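Local coordinates for protein amine Dehydrogenase (Pseudomonas putida, PDB 1JMX) that probably forms the beta-propeller subunit of a quinohemoprotein amine dehydrogenase, an enzyme complex that oxidises primary amines to aldehydes and ammonia, at residues Ala81-Val86 with Gly91-Ser96; Gly65-Ile70 with Lys104-Thr109; Tyr151-Arg154 with Ser160-Val163; Glu128-Ser131 with Glu137-Pro140. All coordinates share one frame; numbering follows the deposited sequence.

Contact 1: residues Ala81-Val86 with Gly91-Ser96; sequences ANLSSV and GRSMYS
G91 meets the loop that follows strand 76-82 through S84 and L83. The contact marks the crossing between two neighbouring blades of a beta-propeller. Strand 76-82 is an outermost strand of one four-stranded antiparallel blade, and strand 89-99 opens the next blade. At G91 the backbone N donates to S84 OG over 2.9 Å, and the bond is nearly straight, 174° at the hydrogen. S84 OG stands beside its own backbone N, opposite the carbonyl carbon (chi1 -60°), and this rotation turns it to the glycine amide. The lack of a side chain on G91 lets L83 O come close, and G91 CA gives it a CA-H...O contact of 3.6 Å. G91 O is held as well. A water donates to G91 O at 2.8 Å and accepts from S84 OG at 2.6 Å. One serine hydroxyl therefore grips both ends of the glycine, the amide directly and the carbonyl through water. S93 brings the chain back to L83: S93 CB touches L83 CD1 at 3.5 Å. S93 OG has S96 O and T109 O as possible weak acceptors, and the choice between them is not settled. Between S93 and S96, Y95 OH is hydrogen-bonded to Y64 OH and T341 OG1. The serine loop itself is braced by an Asx turn, in which S84 N donates to N82 OD1 at 2.9 Å from above the amide's carbonyl plane, 69° out of it.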
loop_
_atom_site.group_PDB
_atom_site.type_symbol
_atom_site.label_atom_id
_atom_site.label_comp_id
_atom_site.label_asym_id
_atom_site.label_seq_id
_atom_site.Cartn_x
_atom_site.Cartn_y
_atom_site.Cartn_z
ATOM N N ALA B 81 32.904 4.620 6.702
ATOM C CA ALA B 81 32.367 5.713 7.489
ATOM C C ALA B 81 30.955 5.358 7.906
ATOM O O ALA B 81 30.125 5.005 7.077
ATOM C CB ALA B 81 32.369 6.998 6.675
ATOM N N ASN B 82 30.711 5.361 9.206
ATOM C CA ASN B 82 29.387 5.076 9.711
ATOM C C ASN B 82 28.719 6.430 9.874
ATOM O O ASN B 82 29.344 7.382 10.341
ATOM C CB ASN B 82 29.464 4.333 11.045
ATOM C CG ASN B 82 28.122 4.225 11.725
ATOM O OD1 ASN B 82 27.872 4.890 12.718
ATOM N ND2 ASN B 82 27.242 3.414 11.175
ATOM N N LEU B 83 27.452 6.509 9.479
ATOM C CA LEU B 83 26.698 7.749 9.547
ATOM C C LEU B 83 25.961 8.002 10.865
ATOM O O LEU B 83 25.168 8.936 10.968
ATOM C CB LEU B 83 25.735 7.829 8.361
ATOM C CG LEU B 83 26.379 7.620 6.986
ATOM C CD1 LEU B 83 25.330 7.796 5.905
ATOM C CD2 LEU B 83 27.539 8.589 6.769
ATOM N N SER B 84 26.262 7.206 11.886
ATOM C CA SER B 84 25.626 7.363 13.196
ATOM C C SER B 84 26.660 7.606 14.285
ATOM O O SER B 84 26.727 6.852 15.256
ATOM C CB SER B 84 24.815 6.117 13.549
ATOM O OG SER B 84 23.811 5.888 12.595
ATOM N N SER B 85 27.448 8.667 14.136
ATOM C CA SER B 85 28.487 8.991 15.109
ATOM C C SER B 85 28.001 9.800 16.307
ATOM O O SER B 85 28.696 9.879 17.319
ATOM C CB SER B 85 29.654 9.703 14.432
ATOM O OG SER B 85 29.223 10.903 13.829
ATOM N N VAL B 86 26.833 10.422 16.187
ATOM C CA VAL B 86 26.272 11.198 17.292
ATOM C C VAL B 86 25.543 10.234 18.230
ATOM O O VAL B 86 24.681 9.468 17.791
ATOM C CB VAL B 86 25.306 12.294 16.786
ATOM C CG1 VAL B 86 24.678 13.042 17.954
ATOM C CG2 VAL B 86 26.051 13.252 15.879
ATOM N N GLY B 91 21.535 7.555 11.975
ATOM C CA GLY B 91 21.648 8.356 10.772
ATOM C C GLY B 91 21.484 7.606 9.464
ATOM O O GLY B 91 22.110 6.572 9.234
ATOM N N ARG B 92 20.661 8.168 8.587
ATOM C CA ARG B 92 20.399 7.585 7.281
ATOM C C ARG B 92 20.683 8.579 6.162
ATOM O O ARG B 92 20.441 9.771 6.294
ATOM C CB ARG B 92 18.945 7.135 7.179
ATOM C CG ARG B 92 18.765 5.643 7.146
ATOM C CD ARG B 92 18.572 5.069 8.525
ATOM N NE ARG B 92 19.418 3.896 8.705
ATOM C CZ ARG B 92 19.011 2.735 9.207
ATOM N NH1 ARG B 92 17.748 2.561 9.584
ATOM N NH2 ARG B 92 19.889 1.755 9.361
ATOM N N SER B 93 21.181 8.075 5.046
ATOM C CA SER B 93 21.470 8.921 3.905
ATOM C C SER B 93 20.577 8.527 2.711
ATOM O O SER B 93 20.653 7.407 2.211
ATOM C CB SER B 93 22.950 8.808 3.546
ATOM O OG SER B 93 23.252 9.547 2.381
ATOM N N MET B 94 19.719 9.446 2.278
ATOM C CA MET B 94 18.827 9.192 1.147
ATOM C C MET B 94 19.583 9.392 -0.162
ATOM O O MET B 94 19.347 10.370 -0.876
ATOM C CB MET B 94 17.611 10.126 1.201
ATOM C CG MET B 94 16.438 9.693 0.332
ATOM S SD MET B 94 15.771 8.076 0.801
ATOM C CE MET B 94 15.794 8.205 2.574
ATOM N N TYR B 95 20.486 8.456 -0.466
ATOM C CA TYR B 95 21.317 8.503 -1.673
ATOM C C TYR B 95 22.173 9.780 -1.720
ATOM O O TYR B 95 22.622 10.182 -2.792
ATOM C CB TYR B 95 20.442 8.423 -2.934
ATOM C CG TYR B 95 19.662 7.140 -3.068
ATOM C CD1 TYR B 95 18.369 7.026 -2.557
ATOM C CD2 TYR B 95 20.220 6.034 -3.687
ATOM C CE1 TYR B 95 17.655 5.840 -2.657
ATOM C CE2 TYR B 95 19.515 4.839 -3.796
ATOM C CZ TYR B 95 18.236 4.747 -3.277
ATOM O OH TYR B 95 17.558 3.551 -3.354
ATOM N N SER B 96 22.430 10.375 -0.552
ATOM C CA SER B 96 23.179 11.625 -0.463
ATOM C C SER B 96 24.632 11.513 -0.024
ATOM O O SER B 96 24.935 11.620 1.160
ATOM C CB SER B 96 22.441 12.617 0.444
HETATM O O HOH W 1 24.129 4.854 10.278
#

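Contact 2: residues Gly65-Ile70 with Lys104-Thr109; sequences GDIYGI and KEVYAT
I67 O accepts a hydrogen bond from A81 N, a backbone bond inside the blade that carries strand 66-71. V106 and A108, which I67 touches on the next propeller blade, are pinned in the same manner: V106 O takes F130 N, and A108 O takes E128 N. With their backbones paired inside separate sheets, the two strands meet through side chains alone. No hydrogen bond crosses between them, and the nearest CA atoms, those of I67 and A108, are 8.7 Å apart. The isoleucine spans this gap. Its CG1 lies opposite the carbonyl carbon (chi1 -60°), and CD1 continues outward in an extended chain (chi2 174°). The terminal methyl I67 CD1 then rests 3.6 Å from A108 CB. The same methyl, I67 CD1, is 4.1 Å from V106 CG1, where I67 and V106 reach toward each other tip to tip. V106 and A108 are two residues apart, so both present their CB to strand 66-71. Y107, between them, points its CB away. This is face-to-face packing of two propeller blades, apolar and buried. V106 also touches Y58 of strand 56-61, and A108 receives L83 from the loop after strand 76-82. On the other face of the same sheet, Y107 packs on L127 and V129 of the neighbouring strand 126-131.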
loop_
_atom_site.group_PDB
_atom_site.type_symbol
_atom_site.label_atom_id
_atom_site.label_comp_id
_atom_site.label_asym_id
_atom_site.label_seq_id
_atom_site.Cartn_x
_atom_site.Cartn_y
_atom_site.Cartn_z
ATOM N N GLY B 65 23.030 3.429 5.837
ATOM C CA GLY B 65 23.650 3.933 7.047
ATOM C C GLY B 65 25.165 3.953 7.114
ATOM O O GLY B 65 25.717 4.325 8.147
ATOM N N ASP B 66 25.834 3.562 6.028
ATOM C CA ASP B 66 27.297 3.519 5.981
ATOM C C ASP B 66 27.834 3.763 4.574
ATOM O O ASP B 66 27.127 3.567 3.593
ATOM C CB ASP B 66 27.808 2.139 6.418
ATOM C CG ASP B 66 27.442 1.793 7.838
ATOM O OD1 ASP B 66 28.277 2.021 8.732
ATOM O OD2 ASP B 66 26.331 1.279 8.061
ATOM N N ILE B 67 29.102 4.152 4.488
ATOM C CA ILE B 67 29.777 4.385 3.214
ATOM C C ILE B 67 31.088 3.587 3.236
ATOM O O ILE B 67 31.850 3.680 4.188
ATOM C CB ILE B 67 30.057 5.883 2.988
ATOM C CG1 ILE B 67 28.740 6.659 2.988
ATOM C CG2 ILE B 67 30.761 6.092 1.666
ATOM C CD1 ILE B 67 28.914 8.143 2.916
ATOM N N TYR B 68 31.306 2.751 2.224
ATOM C CA TYR B 68 32.507 1.919 2.129
ATOM C C TYR B 68 33.340 2.248 0.896
ATOM O O TYR B 68 32.819 2.649 -0.139
ATOM C CB TYR B 68 32.136 0.435 2.071
ATOM C CG TYR B 68 31.168 -0.009 3.140
ATOM C CD1 TYR B 68 29.802 0.250 3.021
ATOM C CD2 TYR B 68 31.613 -0.672 4.279
ATOM C CE1 TYR B 68 28.905 -0.134 4.010
ATOM C CE2 TYR B 68 30.721 -1.063 5.275
ATOM C CZ TYR B 68 29.368 -0.788 5.133
ATOM O OH TYR B 68 28.481 -1.154 6.114
ATOM N N GLY B 69 34.647 2.096 1.026
ATOM C CA GLY B 69 35.533 2.339 -0.087
ATOM C C GLY B 69 36.127 0.983 -0.395
ATOM O O GLY B 69 36.653 0.320 0.504
ATOM N N ILE B 70 35.976 0.531 -1.633
ATOM C CA ILE B 70 36.506 -0.764 -2.039
ATOM C C ILE B 70 37.498 -0.569 -3.180
ATOM O O ILE B 70 37.197 0.113 -4.156
ATOM C CB ILE B 70 35.372 -1.727 -2.531
ATOM C CG1 ILE B 70 34.312 -1.943 -1.443
ATOM C CG2 ILE B 70 35.962 -3.078 -2.954
ATOM C CD1 ILE B 70 34.724 -2.917 -0.365
ATOM N N LYS B 104 40.024 13.172 -1.579
ATOM C CA LYS B 104 40.489 13.213 -0.194
ATOM C C LYS B 104 39.388 13.281 0.853
ATOM O O LYS B 104 39.631 13.010 2.025
ATOM C CB LYS B 104 41.489 14.360 -0.007
ATOM C CG LYS B 104 42.850 14.081 -0.660
ATOM C CD LYS B 104 43.676 15.355 -0.849
ATOM C CE LYS B 104 43.890 16.080 0.471
ATOM N NZ LYS B 104 44.421 17.455 0.259
ATOM N N GLU B 105 38.188 13.671 0.450
ATOM C CA GLU B 105 37.069 13.741 1.383
ATOM C C GLU B 105 35.822 13.143 0.758
ATOM O O GLU B 105 35.693 13.081 -0.464
ATOM C CB GLU B 105 36.743 15.181 1.775
ATOM C CG GLU B 105 37.917 16.031 2.148
ATOM C CD GLU B 105 37.502 17.304 2.850
ATOM O OE1 GLU B 105 36.756 18.124 2.262
ATOM O OE2 GLU B 105 37.923 17.467 4.012
ATOM N N VAL B 106 34.915 12.705 1.622
ATOM C CA VAL B 106 33.639 12.142 1.217
ATOM C C VAL B 106 32.593 12.913 2.023
ATOM O O VAL B 106 32.757 13.131 3.222
ATOM C CB VAL B 106 33.534 10.614 1.526
ATOM C CG1 VAL B 106 32.140 10.092 1.181
ATOM C CG2 VAL B 106 34.580 9.835 0.731
ATOM N N TYR B 107 31.562 13.386 1.336
ATOM C CA TYR B 107 30.493 14.138 1.965
ATOM C C TYR B 107 29.235 13.274 1.991
ATOM O O TYR B 107 29.026 12.436 1.124
ATOM C CB TYR B 107 30.230 15.429 1.187
ATOM C CG TYR B 107 31.492 16.135 0.751
ATOM C CD1 TYR B 107 31.947 16.038 -0.566
ATOM C CD2 TYR B 107 32.265 16.849 1.667
ATOM C CE1 TYR B 107 33.141 16.621 -0.953
ATOM C CE2 TYR B 107 33.456 17.438 1.289
ATOM C CZ TYR B 107 33.893 17.317 -0.021
ATOM O OH TYR B 107 35.095 17.871 -0.380
ATOM N N ALA B 108 28.409 13.471 3.006
ATOM C CA ALA B 108 27.181 12.711 3.128
ATOM C C ALA B 108 26.199 13.492 3.971
ATOM O O ALA B 108 26.568 13.999 5.027
ATOM C CB ALA B 108 27.468 11.366 3.780
ATOM N N THR B 109 24.984 13.704 3.476
ATOM C CA THR B 109 24.035 14.397 4.332
ATOM C C THR B 109 23.284 13.312 5.098
ATOM O O THR B 109 22.903 12.276 4.539
ATOM C CB THR B 109 23.113 15.442 3.619
ATOM O OG1 THR B 109 21.761 14.994 3.617
ATOM C CG2 THR B 109 23.578 15.753 2.243
#

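Contact 3: residues Tyr151-Arg154 with Ser160-Val163; sequences YLMR and SLYV
M153 and V163 lie side by side and point the same way, on one face of a beta-hairpin. M153 SD is 4.0 Å from V163 CG2. M153 crosses L161 at a slant, with M153 SD 4.0 Å from L161 CD2. The methionine CG stands beside its backbone N (chi1 -60°), and with chi2 at -172° this carries SD to the partner strand. SD touches a methyl of each of V163 and L161, while the bend at chi3 (-49°) turns only CE. R154 and Y162 point to the opposite face of the sheet, and their ends diverge. The tyrosine ring keeps R154 O at its edge, near the ring plane. The R154 side chain leads away and packs on F210 and L240, while Y162 OH is hydrogen-bonded to K170 NZ. Underneath, the backbones pair in antiparallel fashion. R154 and Y162 form a hydrogen-bonded pair: R154 N donates to Y162 O at 3.0 Å, and Y162 N donates to R154 O at 2.9 Å. M153 and V163 are the adjoining non-hydrogen-bonded pair. There M153 CA adds a CA-H...O contact of 3.2 Å to Y162 O, which thus has two partners. The hairpin starts a four-stranded propeller blade. The chemistry divides by face: sulfur and aliphatic groups make an apolar surface that M153 and L161 share with A98 of the preceding blade, whereas the polar ends of R154 and Y162 belong to the opposite face.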
loop_
_atom_site.group_PDB
_atom_site.type_symbol
_atom_site.label_atom_id
_atom_site.label_comp_id
_atom_site.label_asym_id
_atom_site.label_seq_id
_atom_site.Cartn_x
_atom_site.Cartn_y
_atom_site.Cartn_z
ATOM N N TYR B 151 18.753 14.877 -1.335
ATOM C CA TYR B 151 19.108 13.564 -1.853
ATOM C C TYR B 151 20.439 13.627 -2.620
ATOM O O TYR B 151 21.454 13.943 -2.015
ATOM C CB TYR B 151 17.948 12.934 -2.651
ATOM C CG TYR B 151 17.338 13.784 -3.753
ATOM C CD1 TYR B 151 17.553 13.470 -5.097
ATOM C CD2 TYR B 151 16.543 14.896 -3.459
ATOM C CE1 TYR B 151 17.004 14.237 -6.115
ATOM C CE2 TYR B 151 15.988 15.670 -4.477
ATOM C CZ TYR B 151 16.229 15.334 -5.804
ATOM O OH TYR B 151 15.735 16.113 -6.829
ATOM N N LEU B 152 20.448 13.376 -3.927
ATOM C CA LEU B 152 21.679 13.404 -4.725
ATOM C C LEU B 152 22.590 14.637 -4.597
ATOM O O LEU B 152 22.127 15.773 -4.528
ATOM C CB LEU B 152 21.363 13.178 -6.202
ATOM C CG LEU B 152 20.695 11.855 -6.550
ATOM C CD1 LEU B 152 20.550 11.760 -8.051
ATOM C CD2 LEU B 152 21.515 10.708 -6.021
ATOM N N MET B 153 23.898 14.379 -4.603
ATOM C CA MET B 153 24.928 15.406 -4.498
ATOM C C MET B 153 26.098 15.036 -5.403
ATOM O O MET B 153 26.420 13.861 -5.552
ATOM C CB MET B 153 25.460 15.499 -3.061
ATOM C CG MET B 153 24.433 15.857 -1.996
ATOM S SD MET B 153 25.194 16.170 -0.388
ATOM C CE MET B 153 26.238 14.754 -0.217
ATOM N N ARG B 154 26.725 16.039 -6.012
ATOM C CA ARG B 154 27.887 15.815 -6.873
ATOM C C ARG B 154 28.872 16.956 -6.656
ATOM O O ARG B 154 28.485 18.116 -6.626
ATOM C CB ARG B 154 27.495 15.761 -8.357
ATOM C CG ARG B 154 26.571 14.610 -8.779
ATOM C CD ARG B 154 27.216 13.249 -8.673
ATOM N NE ARG B 154 28.504 13.189 -9.351
ATOM C CZ ARG B 154 28.672 13.010 -10.659
ATOM N NH1 ARG B 154 27.623 12.876 -11.465
ATOM N NH2 ARG B 154 29.906 12.933 -11.158
ATOM N N SER B 160 33.226 22.768 -5.330
ATOM C CA SER B 160 31.857 23.100 -4.912
ATOM C C SER B 160 30.953 21.868 -4.901
ATOM O O SER B 160 31.125 20.956 -5.700
ATOM C CB SER B 160 31.245 24.166 -5.824
ATOM O OG SER B 160 31.810 25.432 -5.552
ATOM N N LEU B 161 29.970 21.865 -4.016
ATOM C CA LEU B 161 29.070 20.730 -3.902
ATOM C C LEU B 161 27.658 21.095 -4.334
ATOM O O LEU B 161 27.021 21.969 -3.747
ATOM C CB LEU B 161 29.061 20.218 -2.454
ATOM C CG LEU B 161 28.494 18.834 -2.136
ATOM C CD1 LEU B 161 29.410 17.767 -2.708
ATOM C CD2 LEU B 161 28.364 18.670 -0.628
ATOM N N TYR B 162 27.198 20.463 -5.406
ATOM C CA TYR B 162 25.846 20.684 -5.902
ATOM C C TYR B 162 24.942 19.707 -5.186
ATOM O O TYR B 162 25.149 18.498 -5.231
ATOM C CB TYR B 162 25.795 20.538 -7.421
ATOM C CG TYR B 162 26.385 21.755 -8.081
ATOM C CD1 TYR B 162 27.705 21.760 -8.536
ATOM C CD2 TYR B 162 25.645 22.937 -8.177
ATOM C CE1 TYR B 162 28.279 22.909 -9.062
ATOM C CE2 TYR B 162 26.206 24.088 -8.702
ATOM C CZ TYR B 162 27.520 24.070 -9.143
ATOM O OH TYR B 162 28.068 25.210 -9.668
ATOM N N VAL B 163 23.996 20.267 -4.448
ATOM C CA VAL B 163 23.068 19.505 -3.629
ATOM C C VAL B 163 21.631 19.552 -4.126
ATOM O O VAL B 163 21.034 20.617 -4.229
ATOM C CB VAL B 163 23.097 20.046 -2.172
ATOM C CG1 VAL B 163 22.111 19.306 -1.304
ATOM C CG2 VAL B 163 24.506 19.946 -1.601
#

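Contact 4: residues Glu128-Ser131 with Glu137-Pro140; sequences EVFS and EAKP
P140 lies alongside both E128 and F130, its ring pointing the same way as their side chains. P140 CG rests 3.8 Å from E128 CD, so the carboxylate end packs on an aliphatic ring carbon. P140 CD is 3.8 Å from F130 CE2. The phenyl ring meets the loop backbone obliquely, with F130 CD2 3.6 Å from K139 C. A138 CB is a looser neighbour, 4.4 Å from F130 CD2. The backbone adds one more touch: P140 CA gives a CA-H...O contact to V129 O at 3.4 Å. No direct hydrogen bond joins the two segments, but a water does. It accepts from S131 N at 2.8 Å and donates to K139 O at 2.6 Å, so it satisfies a strand amide and a loop carbonyl together. The segments belong to one propeller blade, where strands 126-131 and 142-145 pair antiparallel and residues 137-140 lie in the loop between them. Regular pairing takes over just after P140, where V129 bonds through its backbone to V141 and R142. Behind the first shell, chi1 of -57° puts CG of F130 beside the backbone N, and the ring packs on F79 and A81 of the adjacent blade. E128 is held by a salt bridge from OE2 to R126 NE, and S85, from the loop after strand 76-82, touches E128 and P140.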
loop_
_atom_site.group_PDB
_atom_site.type_symbol
_atom_site.label_atom_id
_atom_site.label_comp_id
_atom_site.label_asym_id
_atom_site.label_seq_id
_atom_site.Cartn_x
_atom_site.Cartn_y
_atom_site.Cartn_z
ATOM N N GLU B 128 28.129 15.686 6.761
ATOM C CA GLU B 128 29.291 15.223 7.501
ATOM C C GLU B 128 30.396 14.956 6.492
ATOM O O GLU B 128 30.168 14.324 5.463
ATOM C CB GLU B 128 28.974 13.950 8.281
ATOM C CG GLU B 128 27.966 14.157 9.388
ATOM C CD GLU B 128 27.734 12.925 10.220
ATOM O OE1 GLU B 128 28.032 11.804 9.770
ATOM O OE2 GLU B 128 27.247 13.087 11.343
ATOM N N VAL B 129 31.578 15.490 6.771
ATOM C CA VAL B 129 32.728 15.333 5.901
ATOM C C VAL B 129 33.655 14.308 6.522
ATOM O O VAL B 129 33.914 14.342 7.719
ATOM C CB VAL B 129 33.496 16.659 5.743
ATOM C CG1 VAL B 129 34.565 16.522 4.683
ATOM C CG2 VAL B 129 32.542 17.795 5.405
ATOM N N PHE B 130 34.137 13.380 5.712
ATOM C CA PHE B 130 35.039 12.350 6.191
ATOM C C PHE B 130 36.289 12.413 5.343
ATOM O O PHE B 130 36.236 12.735 4.156
ATOM C CB PHE B 130 34.416 10.959 6.044
ATOM C CG PHE B 130 33.102 10.809 6.743
ATOM C CD1 PHE B 130 31.912 11.097 6.086
ATOM C CD2 PHE B 130 33.049 10.393 8.067
ATOM C CE1 PHE B 130 30.692 10.976 6.739
ATOM C CE2 PHE B 130 31.829 10.269 8.726
ATOM C CZ PHE B 130 30.654 10.562 8.060
ATOM N N SER B 131 37.421 12.176 5.979
ATOM C CA SER B 131 38.678 12.157 5.270
ATOM C C SER B 131 38.853 10.705 4.852
ATOM O O SER B 131 38.694 9.797 5.668
ATOM C CB SER B 131 39.810 12.594 6.189
ATOM O OG SER B 131 41.049 12.459 5.531
ATOM N N GLU B 137 37.634 3.367 10.272
ATOM C CA GLU B 137 36.988 3.900 11.476
ATOM C C GLU B 137 36.800 5.409 11.359
ATOM O O GLU B 137 36.791 6.124 12.364
ATOM C CB GLU B 137 37.829 3.589 12.720
ATOM C CG GLU B 137 38.369 2.144 12.812
ATOM C CD GLU B 137 37.457 1.163 13.561
ATOM O OE1 GLU B 137 36.303 1.525 13.905
ATOM O OE2 GLU B 137 37.910 0.014 13.810
ATOM N N ALA B 138 36.617 5.878 10.124
ATOM C CA ALA B 138 36.442 7.299 9.826
ATOM C C ALA B 138 35.287 7.971 10.557
ATOM O O ALA B 138 34.190 7.425 10.664
ATOM C CB ALA B 138 36.301 7.503 8.326
ATOM N N LYS B 139 35.551 9.171 11.057
ATOM C CA LYS B 139 34.555 9.944 11.784
ATOM C C LYS B 139 34.514 11.365 11.243
ATOM O O LYS B 139 35.453 11.798 10.583
ATOM C CB LYS B 139 34.862 9.911 13.286
ATOM C CG LYS B 139 34.371 8.626 13.965
ATOM C CD LYS B 139 34.882 8.488 15.382
ATOM C CE LYS B 139 34.214 7.310 16.085
ATOM N NZ LYS B 139 32.769 7.561 16.437
ATOM N N PRO B 140 33.404 12.093 11.474
ATOM C CA PRO B 140 33.260 13.470 10.991
ATOM C C PRO B 140 34.428 14.395 11.336
ATOM O O PRO B 140 34.843 14.483 12.498
ATOM C CB PRO B 140 31.973 13.935 11.673
ATOM C CG PRO B 140 31.178 12.698 11.761
ATOM C CD PRO B 140 32.194 11.677 12.209
HETATM O O HOH W 2 37.046 11.220 8.637
#

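How the contacts relate
Contacts 1, 2 and 3 are buried, while contact 4 lies farthest from the centre of the chain and is partly open. Contacts 1 and 2 join the same two blades and are nested along the chain. Contact 1 does so mainly through a serine hydroxyl and a water, with one apolar touch, contact 2 through aliphatic side chains between sheet faces. Contact 4 lies within the second of these blades, and F130 carries its packing to L83 of contact 1. Contact 3 is the only regular cross-strand ladder of the four. It belongs to the next blade along the chain, and M153 and L161 press on strand 105-115 of contact 2. Contacts 3 and 4 do not touch.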